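Local coordinates for enterochelin esterase (Salmonella enterica subsp. enterica serovar Typhimurium, PDB 3MGA), which probably hydrolyses the ester bonds of ferric enterobactin, the iron-loaded siderophore, as a serine esterase of the alpha/beta-hydrolase clan, at residues Cys308-Ser313 against Gly390-Gly395; Arg344-Ala349 against Ser373-Gln378. All blocks are in the same frame, centred on the assembly; numbering follows the deposited sequence.

Interaction 1: residues Cys308-Ser313 against Gly390-Gly395; sequences CVLSQS and GGLTQG
L310 and Q312, alternate residues of strand 308-312, both aim their side chains at segment 390-395 of helix 385-399; this helical segment runs nearly antiparallel to the strand at 161°, with the two axes 9.4 Å apart. L310 does the close packing. Its CG lies anti to the backbone N (chi1 174°), and CD2, the branch making the closest contacts, settles on the helix backbone, 3.5 Å from L392 O and 3.8 Å from G395 CA. G395 has no side chain to stop that methyl coming right down onto the main chain, and G391 likewise lets the Q312 amide approach. L392 adds its own CD2 from the flank, 4.0 Å from L310 CD2. On the strand side L310 is backed by V346 and A286 of the neighbouring strands. Q312 reaches the previous helical turn with an extended chain that crosses the L392 side chain at about a right angle. Its amide lies against the G391-L392 peptide, with NE2 3.6 Å from G391 C, while OE1 sits 3.6 Å from L392 CB. None of these is a hydrogen bond; NE2 is bonded instead to W388 O and E348 OE2, and OE1 weakly to Q288. Against the buried L310, L392 and G395, the looser parts are G390, G391 and Q394, all partly exposed; T393, pointing away, is buried against P161 and W163. The segments therefore meet by van der Waals contact alone, with the buried amide of Q312 held by partners beyond them, one of which, W388, belongs to the same helix.

Interaction 2: residues Arg344-Ala349 against Ser373-Gln378; sequences RIVLEA and SIFWRQ
I345 and I374 sit side by side on one face of the paired strands and point the same way, their CD1 methyls 3.6 Å apart. The end of I374 bends back toward its neighbour, so that its CD1 also lies 3.6 Å from I345 CB. Further along this face, L347 rises beside the indole of W376. A chi1 of 179° turns the W376 ring across toward the neighbouring strand, and L347 CD2 meets its edge in plane, 3.9 Å from CZ3. L347 O lies near the same ring, 3.8 Å from W376 CE3. Helix 354-367 covers this row, Y364 meeting both I374 and W376 and N360 touching L347 and W376. That helix makes the crossover of a beta-alpha-beta unit between strands 344-350 and 373-379, the last two parallel strands of the alpha/beta-hydrolase sheet, with 373-379 at its edge. The paired segments run 15° apart and are stitched by regular parallel-sheet bonds, from I345 N to S373 O at 2.7 Å to a weak one from A349 N to R377 O at 3.3 Å. On the opposite face, F375 fills the hollow between R344 and V346. V346 CG2 packs 4.0 Å from F375 CD1, and the bent R344 chain brings NH2 to the ring edge, 3.5 Å from F375 CZ. The guanidinium and ring planes are 67° apart, with F375 CE1 over one guanidinium face. Two backbone carbonyls at the end of helix 385-399 grip the arginine, L398 O taking NH2 and L399 O taking NE.

Both contacts reach the same sheet, their centres 8 Å apart: strand 308-312 of interaction 1 lies directly beside strand 344-350 of interaction 2. Backbone bonds probably join them, S313 N to E348 O at 2.7 Å and S311 O to E348 N at 2.8 Å. Helix 385-399, which follows strand 373-379 in the chain, covers the face of the sheet that carries L310, V346 and E348. There E348 OE1 lies 3.4 Å from G391 CA, so the glutamate of interaction 2 touches the helix of interaction 1 directly. Q312 also lies near the probable nucleophile elbow around S289, so this end of the shared packing approaches the likely active site.

Interaction 1: residues Cys308-Ser313 against Gly390-Gly395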
loop_
_atom_site.group_PDB
_atom_site.type_symbol
_atom_site.label_atom_id
_atom_site.label_comp_id
_atom_site.label_asym_id
_atom_site.label_seq_id
_atom_site.Cartn_x
_atom_site.Cartn_y
_atom_site.Cartn_z
ATOM N N CYS A 308 -2.406 2.031 19.618
ATOM C CA CYS A 308 -1.363 2.074 18.598
ATOM C C CYS A 308 -1.968 2.213 17.204
ATOM O O CYS A 308 -2.809 1.418 16.797
ATOM C CB CYS A 308 -0.504 0.806 18.679
ATOM S SG CYS A 308 0.194 0.492 20.336
ATOM N N VAL A 309 -1.543 3.239 16.481
ATOM C CA VAL A 309 -2.021 3.482 15.135
ATOM C C VAL A 309 -0.879 3.355 14.127
ATOM O O VAL A 309 0.257 3.776 14.388
ATOM C CB VAL A 309 -2.639 4.891 15.005
ATOM C CG1 VAL A 309 -2.927 5.220 13.553
ATOM C CG2 VAL A 309 -3.904 5.004 15.846
ATOM N N LEU A 310 -1.190 2.728 12.993
ATOM C CA LEU A 310 -0.254 2.582 11.902
ATOM C C LEU A 310 -0.963 3.041 10.628
ATOM O O LEU A 310 -1.755 2.298 10.036
ATOM C CB LEU A 310 0.251 1.143 11.783
ATOM C CG LEU A 310 1.152 0.832 10.568
ATOM C CD1 LEU A 310 2.212 1.904 10.368
ATOM C CD2 LEU A 310 1.794 -0.567 10.679
ATOM N N SER A 311 -0.701 4.287 10.240
ATOM C CA SER A 311 -1.276 4.855 9.036
ATOM C C SER A 311 -0.236 4.963 7.932
ATOM O O SER A 311 0.775 5.661 8.082
ATOM C CB SER A 311 -1.862 6.230 9.297
ATOM O OG SER A 311 -2.338 6.792 8.077
ATOM N N GLN A 312 -0.496 4.269 6.829
ATOM C CA GLN A 312 0.387 4.281 5.670
ATOM C C GLN A 312 -0.386 4.989 4.562
ATOM O O GLN A 312 -1.508 4.594 4.243
ATOM C CB GLN A 312 0.739 2.852 5.238
ATOM C CG GLN A 312 1.184 1.951 6.387
ATOM C CD GLN A 312 1.668 0.587 5.934
ATOM O OE1 GLN A 312 1.065 -0.426 6.264
ATOM N NE2 GLN A 312 2.738 0.560 5.142
ATOM N N SER A 313 0.204 6.047 4.001
ATOM C CA SER A 313 -0.438 6.839 2.939
ATOM C C SER A 313 -1.859 7.252 3.330
ATOM O O SER A 313 -2.782 7.210 2.516
ATOM C CB SER A 313 -0.449 6.072 1.617
ATOM O OG SER A 313 0.859 5.848 1.153
ATOM N N GLY A 390 6.266 -3.509 3.411
ATOM C CA GLY A 390 7.456 -3.384 4.254
ATOM C C GLY A 390 7.231 -2.456 5.428
ATOM O O GLY A 390 7.736 -2.683 6.521
ATOM N N GLY A 391 6.477 -1.390 5.197
ATOM C CA GLY A 391 6.190 -0.428 6.256
ATOM C C GLY A 391 5.222 -1.014 7.259
ATOM O O GLY A 391 5.161 -0.582 8.416
ATOM N N LEU A 392 4.463 -2.007 6.812
ATOM C CA LEU A 392 3.495 -2.653 7.668
ATOM C C LEU A 392 4.274 -3.404 8.759
ATOM O O LEU A 392 3.997 -3.249 9.945
ATOM C CB LEU A 392 2.628 -3.630 6.865
ATOM C CG LEU A 392 1.193 -3.886 7.342
ATOM C CD1 LEU A 392 0.634 -5.129 6.615
ATOM C CD2 LEU A 392 1.087 -4.067 8.835
ATOM N N THR A 393 5.262 -4.200 8.352
ATOM C CA THR A 393 6.043 -4.977 9.313
ATOM C C THR A 393 6.956 -4.093 10.147
ATOM O O THR A 393 7.131 -4.342 11.345
ATOM C CB THR A 393 6.863 -6.111 8.650
ATOM O OG1 THR A 393 7.762 -5.563 7.678
ATOM C CG2 THR A 393 5.943 -7.118 7.995
ATOM N N GLN A 394 7.534 -3.064 9.526
ATOM C CA GLN A 394 8.404 -2.139 10.258
ATOM C C GLN A 394 7.591 -1.334 11.269
ATOM O O GLN A 394 8.059 -1.057 12.373
ATOM C CB GLN A 394 9.141 -1.195 9.313
ATOM C CG GLN A 394 10.055 -0.209 10.031
ATOM C CD GLN A 394 11.166 -0.888 10.812
ATOM O OE1 GLN A 394 12.092 -1.460 10.233
ATOM N NE2 GLN A 394 11.111 -0.771 12.135
ATOM N N GLY A 395 6.375 -0.970 10.881
ATOM C CA GLY A 395 5.475 -0.212 11.731
ATOM C C GLY A 395 5.081 -0.961 12.980
ATOM O O GLY A 395 4.968 -0.374 14.041
#

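Interaction 2: residues Arg344-Ala349 against Ser373-Gln378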
loop_
_atom_site.group_PDB
_atom_site.type_symbol
_atom_site.label_atom_id
_atom_site.label_comp_id
_atom_site.label_asym_id
_atom_site.label_seq_id
_atom_site.Cartn_x
_atom_site.Cartn_y
_atom_site.Cartn_z
ATOM N N ARG A 344 0.486 5.780 20.425
ATOM C CA ARG A 344 1.780 5.650 19.775
ATOM C C ARG A 344 1.349 5.642 18.307
ATOM O O ARG A 344 0.499 4.849 17.919
ATOM C CB ARG A 344 2.517 4.368 20.169
ATOM C CG ARG A 344 2.193 3.859 21.581
ATOM C CD ARG A 344 3.320 3.058 22.270
ATOM N NE ARG A 344 4.391 2.575 21.385
ATOM C CZ ARG A 344 5.638 3.070 21.387
ATOM N NH1 ARG A 344 5.992 4.025 22.256
ATOM N NH2 ARG A 344 6.554 2.593 20.555
ATOM N N ILE A 345 1.888 6.543 17.498
ATOM C CA ILE A 345 1.454 6.639 16.112
ATOM C C ILE A 345 2.588 6.586 15.104
ATOM O O ILE A 345 3.572 7.312 15.231
ATOM C CB ILE A 345 0.673 7.962 15.877
ATOM C CG1 ILE A 345 -0.447 8.126 16.910
ATOM C CG2 ILE A 345 0.110 8.007 14.495
ATOM C CD1 ILE A 345 -1.232 9.402 16.754
ATOM N N VAL A 346 2.457 5.681 14.137
ATOM C CA VAL A 346 3.398 5.565 13.045
ATOM C C VAL A 346 2.652 6.212 11.883
ATOM O O VAL A 346 1.545 5.798 11.529
ATOM C CB VAL A 346 3.754 4.114 12.706
ATOM C CG1 VAL A 346 4.539 4.055 11.384
ATOM C CG2 VAL A 346 4.542 3.473 13.841
ATOM N N LEU A 347 3.240 7.253 11.318
ATOM C CA LEU A 347 2.601 7.978 10.251
ATOM C C LEU A 347 3.542 7.914 9.059
ATOM O O LEU A 347 4.609 8.524 9.053
ATOM C CB LEU A 347 2.326 9.406 10.729
ATOM C CG LEU A 347 1.274 10.248 10.020
ATOM C CD1 LEU A 347 -0.067 9.532 9.999
ATOM C CD2 LEU A 347 1.154 11.598 10.716
ATOM N N GLU A 348 3.158 7.107 8.074
ATOM C CA GLU A 348 3.956 6.903 6.880
ATOM C C GLU A 348 3.281 7.448 5.634
ATOM O O GLU A 348 2.055 7.397 5.502
ATOM C CB GLU A 348 4.238 5.414 6.702
ATOM C CG GLU A 348 4.777 5.039 5.326
ATOM C CD GLU A 348 4.863 3.550 5.136
ATOM O OE1 GLU A 348 5.452 2.880 6.017
ATOM O OE2 GLU A 348 4.362 3.051 4.097
ATOM N N ALA A 349 4.104 7.957 4.724
ATOM C CA ALA A 349 3.650 8.514 3.452
ATOM C C ALA A 349 4.843 8.618 2.511
ATOM O O ALA A 349 5.972 8.839 2.955
ATOM C CB ALA A 349 3.017 9.865 3.657
ATOM N N SER A 373 3.507 9.608 21.433
ATOM C CA SER A 373 4.701 9.172 20.711
ATOM C C SER A 373 4.354 9.013 19.229
ATOM O O SER A 373 3.572 8.145 18.875
ATOM C CB SER A 373 5.186 7.844 21.288
ATOM O OG SER A 373 5.359 7.946 22.692
ATOM N N ILE A 374 4.931 9.863 18.381
ATOM C CA ILE A 374 4.670 9.847 16.937
ATOM C C ILE A 374 5.929 9.488 16.162
ATOM O O ILE A 374 6.983 10.063 16.396
ATOM C CB ILE A 374 4.243 11.243 16.424
ATOM C CG1 ILE A 374 3.151 11.860 17.297
ATOM C CG2 ILE A 374 3.780 11.153 14.965
ATOM C CD1 ILE A 374 1.837 11.120 17.254
ATOM N N PHE A 375 5.817 8.542 15.235
ATOM C CA PHE A 375 6.944 8.121 14.405
ATOM C C PHE A 375 6.711 8.531 12.959
ATOM O O PHE A 375 5.909 7.923 12.271
ATOM C CB PHE A 375 7.107 6.605 14.442
ATOM C CG PHE A 375 7.358 6.050 15.805
ATOM C CD1 PHE A 375 6.300 5.678 16.620
ATOM C CD2 PHE A 375 8.652 5.883 16.270
ATOM C CE1 PHE A 375 6.529 5.160 17.874
ATOM C CE2 PHE A 375 8.890 5.363 17.522
ATOM C CZ PHE A 375 7.831 5.003 18.329
ATOM N N TRP A 376 7.411 9.555 12.492
ATOM C CA TRP A 376 7.265 9.998 11.109
ATOM C C TRP A 376 8.194 9.184 10.201
ATOM O O TRP A 376 9.388 9.090 10.466
ATOM C CB TRP A 376 7.562 11.499 10.987
ATOM C CG TRP A 376 7.454 12.000 9.594
ATOM C CD1 TRP A 376 8.474 12.220 8.725
ATOM C CD2 TRP A 376 6.246 12.307 8.884
ATOM N NE1 TRP A 376 7.984 12.658 7.517
ATOM C CE2 TRP A 376 6.620 12.720 7.586
ATOM C CE3 TRP A 376 4.889 12.283 9.221
ATOM C CZ2 TRP A 376 5.689 13.113 6.625
ATOM C CZ3 TRP A 376 3.958 12.669 8.260
ATOM C CH2 TRP A 376 4.366 13.081 6.976
ATOM N N ARG A 377 7.642 8.599 9.142
ATOM C CA ARG A 377 8.427 7.797 8.202
ATOM C C ARG A 377 8.147 8.197 6.749
ATOM O O ARG A 377 7.038 8.020 6.253
ATOM C CB ARG A 377 8.154 6.298 8.409
ATOM C CG ARG A 377 8.658 5.728 9.759
ATOM C CD ARG A 377 10.182 5.881 9.882
ATOM N NE ARG A 377 10.751 5.303 11.100
ATOM C CZ ARG A 377 10.890 5.953 12.252
ATOM N NH1 ARG A 377 10.476 7.209 12.373
ATOM N NH2 ARG A 377 11.426 5.338 13.296
ATOM N N GLN A 378 9.164 8.739 6.081
ATOM C CA GLN A 378 9.064 9.156 4.680
ATOM C C GLN A 378 9.557 7.998 3.849
ATOM O O GLN A 378 10.573 7.394 4.177
ATOM C CB GLN A 378 9.954 10.354 4.372
ATOM C CG GLN A 378 9.632 11.576 5.168
ATOM C CD GLN A 378 10.499 12.767 4.808
ATOM O OE1 GLN A 378 11.228 12.751 3.812
ATOM N NE2 GLN A 378 10.419 13.813 5.620
#